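Local coordinates for protein leucine aminopeptidase A1, chloroplastic (Solanum lycopersicum, PDB 5D8N) that catalyses the removal of N-terminal amino acids from peptides as a magnesium-dependent homohexameric aminopeptidase, and also acts as a protein-folding chaperone, at residues Gly169-Asn174 against Gly216-Asn221; Asn174-Glu179 against Asn221-Ile226; Gly301-Ser306 against Asn324-Ala329; Ser446-Trp451 against Thr515-Ser520; Ser120-Gly125 against Ile162-Val167. The protein carries 1 engineered substitution. One frame throughout, in Å; residues are numbered along the deposited sequence.

Interaction 1: residues Gly169-Asn174 against Gly216-Asn221. With MG (magnesium ion), chain H.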
# COMPACT_ATOMS: atom_id res chain seq x y z
N GLY A 169 15.08 31.98 -21.50
CA GLY A 169 15.16 32.33 -20.10
C GLY A 169 14.24 33.47 -19.73
O GLY A 169 13.82 33.54 -18.57
N SER A 170 13.85 34.29 -20.70
CA SER A 170 12.94 35.41 -20.46
C SER A 170 11.48 35.03 -20.57
O SER A 170 10.62 35.83 -20.22
CB SER A 170 13.19 36.53 -21.48
OG SER A 170 14.50 37.02 -21.29
N PHE A 171 11.19 33.84 -21.08
CA PHE A 171 9.80 33.43 -21.27
C PHE A 171 9.14 33.22 -19.92
O PHE A 171 9.68 32.55 -19.05
CB PHE A 171 9.73 32.14 -22.07
CG PHE A 171 8.37 31.51 -22.09
CD1 PHE A 171 7.32 32.11 -22.77
CD2 PHE A 171 8.14 30.35 -21.39
CE1 PHE A 171 6.09 31.49 -22.87
CE2 PHE A 171 6.89 29.75 -21.43
CZ PHE A 171 5.89 30.30 -22.22
N GLU A 172 7.96 33.80 -19.73
CA GLU A 172 7.16 33.57 -18.52
C GLU A 172 5.70 33.41 -18.95
O GLU A 172 5.18 34.21 -19.73
CB GLU A 172 7.29 34.74 -17.53
CG GLU A 172 7.06 34.34 -16.07
CD GLU A 172 6.95 35.52 -15.10
OE1 GLU A 172 6.43 36.60 -15.46
OE2 GLU A 172 7.32 35.35 -13.92
N ASP A 173 5.10 32.28 -18.60
CA ASP A 173 3.76 31.96 -19.04
C ASP A 173 2.79 32.43 -17.96
O ASP A 173 2.58 31.75 -16.96
CB ASP A 173 3.65 30.46 -19.32
CG ASP A 173 2.40 30.11 -20.12
OD1 ASP A 173 1.51 30.97 -20.22
OD2 ASP A 173 2.25 28.94 -20.57
N ASN A 174 2.10 33.53 -18.24
CA ASN A 174 1.16 34.12 -17.30
C ASN A 174 -0.29 34.08 -17.75
O ASN A 174 -1.12 34.85 -17.27
CB ASN A 174 1.54 35.58 -17.06
CG ASN A 174 2.84 35.71 -16.32
OD1 ASN A 174 3.09 35.01 -15.34
ND2 ASN A 174 3.72 36.53 -16.84
N GLY A 216 5.87 24.94 -27.87
CA GLY A 216 5.82 23.69 -27.15
C GLY A 216 5.56 23.83 -25.65
O GLY A 216 4.72 23.15 -25.10
N ARG A 217 6.27 24.75 -24.99
CA ARG A 217 6.02 25.04 -23.58
C ARG A 217 4.59 25.45 -23.34
O ARG A 217 3.93 24.94 -22.42
CB ARG A 217 6.92 26.17 -23.09
CG ARG A 217 8.39 25.79 -23.08
CD ARG A 217 9.23 26.84 -22.40
NE ARG A 217 10.63 26.42 -22.39
CZ ARG A 217 11.61 27.15 -21.88
NH1 ARG A 217 11.32 28.30 -21.29
NH2 ARG A 217 12.88 26.80 -22.08
N GLU A 218 4.08 26.34 -24.19
CA GLU A 218 2.69 26.80 -24.03
C GLU A 218 1.66 25.70 -24.18
O GLU A 218 0.72 25.60 -23.38
CB GLU A 218 2.40 27.93 -25.00
CG GLU A 218 3.06 29.25 -24.59
CD GLU A 218 2.72 30.38 -25.55
OE1 GLU A 218 2.53 30.09 -26.76
OE2 GLU A 218 2.75 31.56 -25.12
N LEU A 219 1.92 24.79 -25.11
CA LEU A 219 0.96 23.72 -25.36
C LEU A 219 0.90 22.78 -24.15
O LEU A 219 -0.16 22.29 -23.81
CB LEU A 219 1.31 22.96 -26.63
CG LEU A 219 1.10 23.76 -27.91
CD1 LEU A 219 1.63 22.97 -29.09
CD2 LEU A 219 -0.37 24.08 -28.11
N VAL A 220 2.04 22.57 -23.51
CA VAL A 220 2.13 21.68 -22.36
C VAL A 220 1.65 22.40 -21.09
O VAL A 220 0.97 21.80 -20.30
CB VAL A 220 3.57 21.16 -22.17
CG1 VAL A 220 3.67 20.28 -20.93
CG2 VAL A 220 4.00 20.35 -23.39
N ASN A 221 2.14 23.60 -20.81
CA ASN A 221 1.66 24.33 -19.66
C ASN A 221 0.14 24.38 -19.59
O ASN A 221 -0.42 24.46 -18.51
CB ASN A 221 2.20 25.76 -19.68
CG ASN A 221 3.64 25.86 -19.25
OD1 ASN A 221 4.23 24.94 -18.70
ND2 ASN A 221 4.25 26.99 -19.57
MG MG H . -1.01 20.72 -20.13
O HOH W 1 11.69 30.71 -18.99
O HOH W 2 2.46 32.63 -22.58
O HOH W 3 -1.28 20.41 -22.39
O HOH W 4 -0.61 20.78 -17.97
O HOH W 5 -2.71 19.33 -20.01
O HOH W 6 0.12 18.90 -20.34

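Interaction 2: residues Asn174-Glu179 against Asn221-Ile226. With MG (magnesium ion), chain H.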
# COMPACT_ATOMS: atom_id res chain seq x y z
N ASN A 174 2.10 33.53 -18.24
CA ASN A 174 1.16 34.12 -17.30
C ASN A 174 -0.29 34.08 -17.75
O ASN A 174 -1.12 34.85 -17.27
CB ASN A 174 1.54 35.58 -17.06
CG ASN A 174 2.84 35.71 -16.32
OD1 ASN A 174 3.09 35.01 -15.34
ND2 ASN A 174 3.72 36.53 -16.84
N ARG A 175 -0.56 33.27 -18.76
CA ARG A 175 -1.89 33.20 -19.31
C ARG A 175 -2.98 32.81 -18.29
O ARG A 175 -4.14 33.12 -18.51
CB ARG A 175 -1.90 32.18 -20.44
CG ARG A 175 -1.17 32.63 -21.70
CD ARG A 175 -1.18 31.52 -22.74
NE ARG A 175 -0.39 30.39 -22.27
CZ ARG A 175 -0.53 29.13 -22.71
NH1 ARG A 175 -1.33 28.88 -23.74
NH2 ARG A 175 0.16 28.14 -22.16
N PHE A 176 -2.63 32.05 -17.24
CA PHE A 176 -3.64 31.52 -16.33
C PHE A 176 -3.55 32.02 -14.89
O PHE A 176 -4.10 31.40 -13.99
CB PHE A 176 -3.61 29.99 -16.31
CG PHE A 176 -3.58 29.39 -17.68
CD1 PHE A 176 -4.71 29.43 -18.48
CD2 PHE A 176 -2.42 28.88 -18.20
CE1 PHE A 176 -4.67 29.00 -19.78
CE2 PHE A 176 -2.38 28.42 -19.49
CZ PHE A 176 -3.49 28.52 -20.30
N ARG A 177 -2.88 33.15 -14.70
CA ARG A 177 -2.79 33.75 -13.39
C ARG A 177 -2.95 35.26 -13.47
O ARG A 177 -2.70 35.88 -14.50
CB ARG A 177 -1.48 33.40 -12.67
CG ARG A 177 -0.22 33.65 -13.45
CD ARG A 177 0.98 33.08 -12.70
NE ARG A 177 2.21 33.26 -13.45
CZ ARG A 177 3.27 32.45 -13.43
NH1 ARG A 177 3.26 31.38 -12.65
NH2 ARG A 177 4.29 32.69 -14.24
N SER A 178 -3.58 35.79 -12.43
CA SER A 178 -4.26 37.07 -12.47
C SER A 178 -3.23 38.13 -12.16
O SER A 178 -3.38 39.28 -12.53
CB SER A 178 -5.43 37.09 -11.46
OG SER A 178 -6.33 35.98 -11.63
N GLU A 179 -2.15 37.74 -11.49
CA GLU A 179 -1.14 38.72 -11.13
C GLU A 179 0.21 38.32 -11.70
O GLU A 179 0.72 37.22 -11.46
CB GLU A 179 -1.08 38.95 -9.62
CG GLU A 179 -1.68 40.29 -9.19
CD GLU A 179 -2.97 40.17 -8.41
OE1 GLU A 179 -3.71 41.17 -8.34
OE2 GLU A 179 -3.24 39.09 -7.83
N ASN A 221 2.14 23.60 -20.81
CA ASN A 221 1.66 24.33 -19.66
C ASN A 221 0.14 24.38 -19.59
O ASN A 221 -0.42 24.46 -18.51
CB ASN A 221 2.20 25.76 -19.68
CG ASN A 221 3.64 25.86 -19.25
OD1 ASN A 221 4.23 24.94 -18.70
ND2 ASN A 221 4.25 26.99 -19.57
N ALA A 222 -0.52 24.61 -20.71
CA ALA A 222 -1.95 24.79 -20.71
C ALA A 222 -2.59 23.49 -20.22
O ALA A 222 -2.18 22.40 -20.62
CB ALA A 222 -2.44 25.14 -22.10
N PRO A 223 -3.63 23.60 -19.39
CA PRO A 223 -4.34 22.43 -18.91
C PRO A 223 -5.30 21.88 -19.97
O PRO A 223 -5.63 22.55 -20.97
CB PRO A 223 -5.10 22.99 -17.72
CG PRO A 223 -5.48 24.37 -18.20
CD PRO A 223 -4.29 24.84 -18.97
N ALA A 224 -5.74 20.66 -19.72
CA ALA A 224 -6.59 19.92 -20.65
C ALA A 224 -7.94 20.56 -20.92
O ALA A 224 -8.56 20.26 -21.94
CB ALA A 224 -6.76 18.50 -20.16
N ASN A 225 -8.44 21.40 -20.01
CA ASN A 225 -9.70 22.11 -20.23
C ASN A 225 -9.53 23.30 -21.18
O ASN A 225 -10.50 23.85 -21.68
CB ASN A 225 -10.40 22.52 -18.92
CG ASN A 225 -9.60 23.48 -18.07
OD1 ASN A 225 -8.40 23.32 -17.86
ND2 ASN A 225 -10.27 24.50 -17.57
N ILE A 226 -8.29 23.62 -21.51
CA ILE A 226 -7.98 24.69 -22.46
C ILE A 226 -7.40 24.11 -23.76
O ILE A 226 -7.89 24.39 -24.84
CB ILE A 226 -6.91 25.63 -21.83
CG1 ILE A 226 -7.45 26.34 -20.60
CG2 ILE A 226 -6.40 26.65 -22.85
CD1 ILE A 226 -8.56 27.34 -20.84
MG MG H . -1.01 20.72 -20.13
O HOH W 4 -0.61 20.78 -17.97
O HOH W 5 -2.71 19.33 -20.01
O HOH W 3 -1.28 20.41 -22.39
O HOH W 6 0.12 18.90 -20.34

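Interaction 3: residues Gly301-Ser306 against Asn324-Ala329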
# COMPACT_ATOMS: atom_id res chain seq x y z
N GLY A 301 -0.25 12.55 -28.44
CA GLY A 301 -1.11 13.70 -28.22
C GLY A 301 -2.36 13.38 -27.41
O GLY A 301 -3.48 13.80 -27.72
N LEU A 302 -2.17 12.76 -26.26
CA LEU A 302 -3.21 12.72 -25.24
C LEU A 302 -3.16 14.04 -24.48
O LEU A 302 -2.21 14.32 -23.73
CB LEU A 302 -2.98 11.53 -24.31
CG LEU A 302 -3.62 10.24 -24.81
CD1 LEU A 302 -2.93 9.79 -26.08
CD2 LEU A 302 -3.47 9.16 -23.74
N THR A 303 -4.20 14.83 -24.70
CA THR A 303 -4.30 16.15 -24.10
C THR A 303 -4.62 16.03 -22.61
O THR A 303 -4.20 16.85 -21.79
CB THR A 303 -5.40 16.99 -24.79
OG1 THR A 303 -6.67 16.34 -24.72
CG2 THR A 303 -5.04 17.22 -26.24
N PHE A 304 -5.19 14.89 -22.27
CA PHE A 304 -5.23 14.41 -20.89
C PHE A 304 -5.18 12.89 -20.88
O PHE A 304 -5.88 12.21 -21.66
CB PHE A 304 -6.52 14.88 -20.19
CG PHE A 304 -6.68 14.34 -18.80
CD1 PHE A 304 -5.91 14.81 -17.76
CD2 PHE A 304 -7.54 13.28 -18.55
CE1 PHE A 304 -5.94 14.21 -16.51
CE2 PHE A 304 -7.59 12.69 -17.30
CZ PHE A 304 -6.78 13.14 -16.28
N ASP A 305 -4.42 12.36 -19.93
CA ASP A 305 -4.31 10.92 -19.74
C ASP A 305 -4.78 10.45 -18.36
O ASP A 305 -4.11 10.71 -17.35
CB ASP A 305 -2.87 10.48 -19.97
CG ASP A 305 -2.74 8.99 -20.19
OD1 ASP A 305 -3.71 8.26 -19.85
OD2 ASP A 305 -1.69 8.59 -20.74
N SER A 306 -5.95 9.80 -18.34
CA SER A 306 -6.62 9.25 -17.15
C SER A 306 -5.73 8.33 -16.31
O SER A 306 -5.95 8.20 -15.10
CB SER A 306 -7.86 8.42 -17.54
OG SER A 306 -9.09 9.10 -17.34
N ASN A 324 3.34 16.14 -17.68
CA ASN A 324 4.06 15.91 -18.91
C ASN A 324 3.19 15.50 -20.09
O ASN A 324 3.72 15.23 -21.17
CB ASN A 324 5.17 14.87 -18.65
CG ASN A 324 4.63 13.50 -18.29
OD1 ASN A 324 3.42 13.25 -18.42
ND2 ASN A 324 5.52 12.60 -17.88
N ASP A 325 1.88 15.36 -19.87
CA ASP A 325 0.93 14.99 -20.93
C ASP A 325 1.21 15.85 -22.16
O ASP A 325 1.48 17.05 -22.02
CB ASP A 325 -0.53 15.25 -20.52
CG ASP A 325 -1.09 14.18 -19.59
OD1 ASP A 325 -0.39 13.16 -19.39
OD2 ASP A 325 -2.23 14.38 -19.08
N MET A 326 1.22 15.20 -23.32
CA MET A 326 1.30 15.91 -24.59
C MET A 326 2.67 16.51 -24.90
O MET A 326 2.81 17.28 -25.84
CB MET A 326 0.24 17.02 -24.57
CG MET A 326 -0.76 17.02 -25.72
SD MET A 326 -1.37 18.70 -25.54
CE MET A 326 0.11 19.66 -25.79
N GLY A 327 3.69 16.21 -24.12
CA GLY A 327 5.03 16.72 -24.39
C GLY A 327 5.54 16.36 -25.79
O GLY A 327 6.29 17.12 -26.40
N GLY A 328 5.15 15.18 -26.24
CA GLY A 328 5.60 14.66 -27.52
C GLY A 328 4.96 15.45 -28.64
O GLY A 328 5.64 15.91 -29.56
N ALA A 329 3.64 15.58 -28.59
CA ALA A 329 2.95 16.37 -29.58
C ALA A 329 3.48 17.79 -29.60
O ALA A 329 3.57 18.44 -30.65
CB ALA A 329 1.46 16.39 -29.30
O HOH W 7 0.30 12.83 -24.13
O HOH W 8 -2.89 17.13 -19.24

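Interaction 4: residues Ser446-Trp451 against Thr515-Ser520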
# COMPACT_ATOMS: atom_id res chain seq x y z
N SER A 446 22.15 20.30 -30.61
CA SER A 446 21.13 21.08 -29.91
C SER A 446 21.43 21.31 -28.43
O SER A 446 20.93 22.23 -27.81
CB SER A 446 19.80 20.35 -30.02
OG SER A 446 19.76 19.17 -29.23
N GLY A 447 22.23 20.43 -27.84
CA GLY A 447 22.48 20.51 -26.42
C GLY A 447 21.52 19.72 -25.56
O GLY A 447 21.69 19.67 -24.35
N GLU A 448 20.56 19.03 -26.18
CA GLU A 448 19.57 18.26 -25.42
C GLU A 448 20.15 16.90 -25.01
O GLU A 448 20.99 16.32 -25.69
CB GLU A 448 18.29 18.10 -26.24
CG GLU A 448 17.58 19.43 -26.46
CD GLU A 448 16.11 19.29 -26.86
OE1 GLU A 448 15.82 18.64 -27.89
OE2 GLU A 448 15.26 19.99 -26.27
N LYS A 449 19.65 16.37 -23.90
CA LYS A 449 20.18 15.12 -23.32
C LYS A 449 19.29 13.93 -23.64
O LYS A 449 18.10 13.93 -23.32
CB LYS A 449 20.28 15.20 -21.80
CG LYS A 449 21.23 16.28 -21.29
CD LYS A 449 21.19 16.36 -19.77
CE LYS A 449 22.00 17.58 -19.35
NZ LYS A 449 22.46 17.57 -17.94
N LEU A 450 19.92 12.91 -24.22
CA LEU A 450 19.27 11.64 -24.50
C LEU A 450 20.28 10.51 -24.50
O LEU A 450 21.49 10.74 -24.56
CB LEU A 450 18.46 11.71 -25.81
CG LEU A 450 19.13 12.11 -27.12
CD1 LEU A 450 19.96 10.98 -27.70
CD2 LEU A 450 18.10 12.53 -28.15
N TRP A 451 19.79 9.28 -24.45
CA TRP A 451 20.66 8.12 -24.34
C TRP A 451 19.95 6.94 -24.99
O TRP A 451 18.79 6.64 -24.68
CB TRP A 451 20.94 7.81 -22.88
CG TRP A 451 22.02 6.78 -22.62
CD1 TRP A 451 21.85 5.45 -22.41
CD2 TRP A 451 23.43 7.01 -22.61
NE1 TRP A 451 23.06 4.83 -22.18
CE2 TRP A 451 24.05 5.78 -22.27
CE3 TRP A 451 24.24 8.12 -22.90
CZ2 TRP A 451 25.44 5.63 -22.25
CZ3 TRP A 451 25.62 8.01 -22.76
CH2 TRP A 451 26.21 6.75 -22.44
N THR A 515 9.16 22.44 -20.66
CA THR A 515 10.45 22.82 -21.21
C THR A 515 10.42 23.05 -22.71
O THR A 515 11.30 23.73 -23.23
CB THR A 515 11.54 21.76 -20.93
OG1 THR A 515 11.11 20.52 -21.47
CG2 THR A 515 11.77 21.58 -19.42
N GLY A 516 9.54 22.36 -23.41
CA GLY A 516 9.58 22.29 -24.86
C GLY A 516 10.74 21.43 -25.34
O GLY A 516 11.19 21.58 -26.49
N TYR A 517 11.20 20.53 -24.47
CA TYR A 517 12.18 19.53 -24.85
C TYR A 517 11.81 18.85 -26.15
O TYR A 517 10.70 18.35 -26.31
CB TYR A 517 12.35 18.49 -23.74
CG TYR A 517 13.34 17.41 -24.08
CD1 TYR A 517 12.95 16.27 -24.78
CD2 TYR A 517 14.65 17.48 -23.64
CE1 TYR A 517 13.88 15.33 -25.18
CE2 TYR A 517 15.55 16.46 -23.89
CZ TYR A 517 15.19 15.42 -24.72
OH TYR A 517 16.10 14.43 -24.98
N GLY A 518 12.81 18.67 -27.00
CA GLY A 518 12.69 17.89 -28.22
C GLY A 518 12.77 18.77 -29.45
O GLY A 518 13.19 18.30 -30.52
N VAL A 519 12.21 19.98 -29.38
CA VAL A 519 12.06 20.82 -30.57
C VAL A 519 13.42 21.02 -31.20
O VAL A 519 13.60 20.79 -32.39
CB VAL A 519 11.41 22.17 -30.25
CG1 VAL A 519 11.44 23.08 -31.45
CG2 VAL A 519 9.97 21.99 -29.80
N SER A 520 14.38 21.47 -30.42
CA SER A 520 15.68 21.82 -31.01
C SER A 520 16.36 20.62 -31.63
O SER A 520 17.00 20.73 -32.67
CB SER A 520 16.59 22.52 -29.98
OG SER A 520 16.78 21.67 -28.85
O HOH W 9 18.28 22.85 -27.00
O HOH W 10 13.86 22.05 -27.39

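Interaction 5: residues Ser120-Gly125 against Ile162-Val167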
# COMPACT_ATOMS: atom_id res chain seq x y z
N SER A 120 26.80 25.45 -22.32
CA SER A 120 27.42 26.47 -21.48
C SER A 120 26.88 27.84 -21.86
O SER A 120 26.69 28.69 -21.00
CB SER A 120 28.93 26.49 -21.62
OG SER A 120 29.45 25.23 -21.24
N TYR A 121 26.74 28.06 -23.17
CA TYR A 121 26.33 29.37 -23.66
C TYR A 121 24.82 29.58 -23.56
O TYR A 121 24.39 30.67 -23.17
CB TYR A 121 26.81 29.59 -25.09
CG TYR A 121 28.31 29.48 -25.21
CD1 TYR A 121 29.14 30.26 -24.42
CD2 TYR A 121 28.88 28.42 -25.91
CE1 TYR A 121 30.52 30.13 -24.45
CE2 TYR A 121 30.26 28.27 -25.96
CZ TYR A 121 31.06 29.13 -25.22
OH TYR A 121 32.43 29.01 -25.23
N HIS A 122 24.05 28.49 -23.69
CA HIS A 122 22.66 28.50 -23.26
C HIS A 122 22.52 28.94 -21.80
O HIS A 122 21.70 29.81 -21.49
CB HIS A 122 22.02 27.13 -23.37
CG HIS A 122 21.86 26.68 -24.78
ND1 HIS A 122 21.67 25.36 -25.12
CD2 HIS A 122 21.77 27.37 -25.93
CE1 HIS A 122 21.43 25.26 -26.42
NE2 HIS A 122 21.52 26.47 -26.94
N SER A 123 23.31 28.35 -20.91
CA SER A 123 23.25 28.72 -19.50
C SER A 123 23.60 30.19 -19.29
O SER A 123 23.04 30.85 -18.41
CB SER A 123 24.19 27.84 -18.66
OG SER A 123 23.66 26.53 -18.65
N LEU A 124 24.66 30.63 -19.96
CA LEU A 124 25.09 32.01 -19.86
C LEU A 124 23.91 32.90 -20.22
O LEU A 124 23.59 33.82 -19.48
CB LEU A 124 26.28 32.30 -20.78
CG LEU A 124 26.70 33.76 -20.88
CD1 LEU A 124 27.07 34.32 -19.52
CD2 LEU A 124 27.89 33.91 -21.81
N GLY A 125 23.26 32.63 -21.33
CA GLY A 125 22.10 33.41 -21.72
C GLY A 125 20.99 33.37 -20.67
O GLY A 125 20.33 34.40 -20.45
N ILE A 162 23.87 31.90 -26.88
CA ILE A 162 23.60 32.96 -25.91
C ILE A 162 22.20 33.55 -26.15
O ILE A 162 21.41 33.69 -25.20
CB ILE A 162 24.64 34.07 -25.98
CG1 ILE A 162 25.97 33.61 -25.36
CG2 ILE A 162 24.17 35.34 -25.29
CD1 ILE A 162 27.17 34.47 -25.75
N ALA A 163 21.88 33.83 -27.41
CA ALA A 163 20.59 34.37 -27.79
C ALA A 163 19.48 33.43 -27.35
O ALA A 163 18.48 33.88 -26.82
CB ALA A 163 20.53 34.60 -29.30
N THR A 164 19.64 32.15 -27.64
CA THR A 164 18.68 31.12 -27.26
C THR A 164 18.45 31.15 -25.74
O THR A 164 17.31 31.19 -25.26
CB THR A 164 19.18 29.73 -27.70
OG1 THR A 164 19.23 29.66 -29.13
CG2 THR A 164 18.33 28.65 -27.15
N GLY A 165 19.54 31.22 -24.98
CA GLY A 165 19.41 31.22 -23.52
C GLY A 165 18.66 32.44 -23.00
O GLY A 165 17.86 32.35 -22.08
N VAL A 166 18.91 33.59 -23.61
CA VAL A 166 18.23 34.82 -23.19
C VAL A 166 16.72 34.73 -23.53
O VAL A 166 15.91 35.13 -22.72
CB VAL A 166 18.85 36.06 -23.84
CG1 VAL A 166 18.01 37.29 -23.54
CG2 VAL A 166 20.26 36.24 -23.32
N VAL A 167 16.39 34.28 -24.74
CA VAL A 167 15.01 34.26 -25.20
C VAL A 167 14.21 33.26 -24.38
O VAL A 167 13.19 33.60 -23.81
CB VAL A 167 14.91 33.92 -26.71
CG1 VAL A 167 13.47 33.72 -27.15
CG2 VAL A 167 15.50 35.05 -27.56

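Interaction 1: residues Gly169-Asn174 against Gly216-Asn221
The side chains of Phe171 and Arg217 run antiparallel, side by side, ring and guanidinium planes 63° apart. Phe171 CD2 comes to 3.8 Å from Arg217 NH1 at the guanidinium edge, so the groups do not stack. Because CG of Phe171 is anti to the backbone N (chi1 169°), the ring reaches helix 197-221, and its CZ stands 3.8 Å from CG of Glu218. Asp173 and Asn221 also run past one another: Asn221 ND2 donates to Asp173 OD2 over 3.0 Å, at 162°. Asp173 OD2 accepts on its anti lone pair, away from its other oxygen, and lies in the amide plane. Ala514 N bonds Asn221 OD1 and Asn513 OD1 takes the NH2 group as well, so both ends of the amide are held; Thr515 O holds Arg217 NE. A water donates to Glu218 OE2 at 2.8 Å and more weakly to Asp173 OD1. On the same last helical turn, Val220 O, beside Asn221, binds a magnesium ion. Arg175 salt-bridges Asp173 OD2 from within the loop, so this buried carboxylate is probably kept ionised although Glu218 OE2 lies 5.1 Å from Asp173 OD1; across to helix 197-221 the acid itself is tied by the Asn221 amide.

Interaction 2: residues Asn174-Glu179 against Asn221-Ile226
Phe176 and Pro223 supply the one CH-pi contact: Pro223 CD sits 4.2 Å from the ring centroid of Phe176, 18° off the ring normal. The opposite face of the ring is covered by CB of Arg175, 3.8 Å above its centre, which leaves the benzyl group between a proline and its own neighbour. Apolar packing continues round the ring, where Phe176 CZ meets Ala222 CB at 4.0 Å and Phe176 CE1 meets Ile226 CG1 at 3.9 Å. The Arg175 guanidinium joins this packing, brought there by a bend at chi3 (-66°), with Phe176 CE2 3.6 Å above one face and Asn221 CB at its edge. An alanine in place of Phe176 would probably open a gap between Arg175, Pro223 and Ile226 and leave the loop weakly seated on the other segment.

The contact joins the connection between helix 152-170 and strand 187-191, on the N-terminal side of this two-domain M17 peptidase, to the chain leaving helix 197-221. A type I beta turn from Asn174 to Arg177 shapes the first segment.

Among the polar bonds, Arg175 NH2, salt-bridged to Asp173, also donates to Glu218 O. Arg177 grips Asn174 side-on, NE and NH2 both donating to OD1, with the NE bond at 2.7 Å. Phe176 O accepts from Thr378 OG1 of a second subunit. Metal binding supplies the last kind of interaction: Ala222 O lies 2.1 Å from the magnesium ion, which Val220 O and four waters complete to six ligands.

Interaction 3: residues Gly301-Ser306 against Asn324-Ala329
The ring of Phe304 and the carboxylate of Asp325 are nearly perpendicular, their planes 79° apart, and OD2 approaches CD1 obliquely at 3.9 Å. The carboxylate is met from above its plane by the backbone N of Asp305, which donates to Asp325 OD2 over 3.1 Å at 148°. Asp325 CG lies anti to the carbonyl carbon (chi1 -79°), turning the acid toward Thr303 and Phe304. A water donating to Thr303 O and, at 2.8 Å, to Asp325 OD2 gives that oxygen a second grip. Another water links Leu302 O to Met326 N, accepting from the latter at 2.7 Å. Apolar contacts place Ala329 CB 3.9 Å from Gly301 CA and Met326 SD 4.0 Å from Thr303 CG2.

Asp305 and Asp325 belong to the two-magnesium site established for this enzyme; the ion about 6 Å from the Asp325 side chain is a separate one, bound by Val220 O and Ala222 O. Asp305 OD1 is held by Asn358 ND2 and Gly307 N. The chain turns a corner at Thr303 and Phe304 near the end of strand 293-305, which pairs with strand 347-358 through Cys356 and Asn358, while Met326 is the N-cap residue of helix 327-342, whose Ala329 packs on Val353.

Interaction 4: residues Ser446-Trp451 against Thr515-Ser520
Glu448, on the link from helix 433-446 to strand 450-452, reaches Tyr517 and Gly518 at the start of helix 519-527. Its carboxylate lies over one face of the Tyr517 ring, CD 4.0 Å above the plane and offset toward the rim. OE2 accepts from the backbone N of Gly518, the N-cap residue, over 2.9 Å in a nearly straight bond (174°), on its syn side though tilted from the carboxylate plane. OE1 is bound by Thr521 OG1, and the helix's N-terminal end would probably stabilise the negative charge. Ser520 OG crowds the same group, 3.2 Å from Glu448 CD, but its angles to the carboxylate oxygens are poor.

Strand 450-452 is outermost in the catalytic domain's mixed sheet within this chain; backbone bonds of Lys449 and Trp451 to Ala426 join it to strand 426-429. The phenol is the second link: Tyr517 OH donates to Lys449 O over 2.6 Å, from 54° out of the carbonyl plane. With CG anti to the backbone N (chi1 179°), Tyr517 stretches across, and Leu450 CB lies 3.7 Å from Tyr517 OH. A phenylalanine there would probably leave Lys449 O without this donor and weaken the hold of the helix start on the chain at Lys449.

At the other end, Ser446 OG accepts from Glu448 N, an ST turn, and is also hydrogen-bonded to Thr521 OG1. Water bridges Ser446 O to Ser520 OG, while another water donates to Glu448 OE2 at 2.7 Å and to Gly516 O and accepts from Ser520 N. Lys449 NZ turns outward to a salt bridge with Glu456 of a third subunit.

Interaction 5: residues Ser120-Gly125 against Ile162-Val167
His122 holds CG anti to its carbonyl carbon (chi1 -68°), a setting that lays the imidazole across Thr164, with CD2 3.9 Å from CG2. Leu124 makes the other choice, CG anti to the amide nitrogen (chi1 173°), and its CD2 comes alongside Ile162 CD1 at 4.0 Å, both side chains pointing the same way. Tyr121 adds its CB against Ile162 CG1. Between these flanks the backbones are in van der Waals contact, Gly125 C 3.4 Å from Gly165 C, and the segment axes approach to 6.5 Å at a crossing angle of -42°. Neither glycine has a side chain, and the place where one would start is filled by Ile162 O for Gly125 and His122 O for Gly165. Three CA-H...O contacts line the crossing: Gly165 CA to His122 O (3.4 Å), Gly125 CA to Ile162 O (3.6 Å) and Val166 CA to Gly125 O.

Helices 119-134 and 152-170 are thus joined within the N-terminal domain, where Leu124 and Ile162 both lean on Val142 of strand 139-144. With no conventional hydrogen bond between the segments, cohesion rests on van der Waals fit and weak CA-H...O contacts, so it depends on the close approach that the two glycines permit.

How the interactions relate
From the N terminus, interaction 5 comes first, closing the loop from helix 119-134 through strand 139-144 to helix 152-170. The chain leaves that helix into interaction 1, which spans strand 187-191 and returns on helix 197-221. Interaction 2 crosses interaction 1, their segments alternating and sharing Asn174 and Asn221; both touch one magnesium ion. These two join the N-terminal and catalytic parts. Interaction 3 then closes a short loop inside the catalytic domain, and packs on both through Val220 and Ala224. Last, interaction 4 closes a long loop from the end of helix 433-446 to the start of the C-terminal helix 519-527, meeting interaction 1 at Thr515 and interaction 5 at His122.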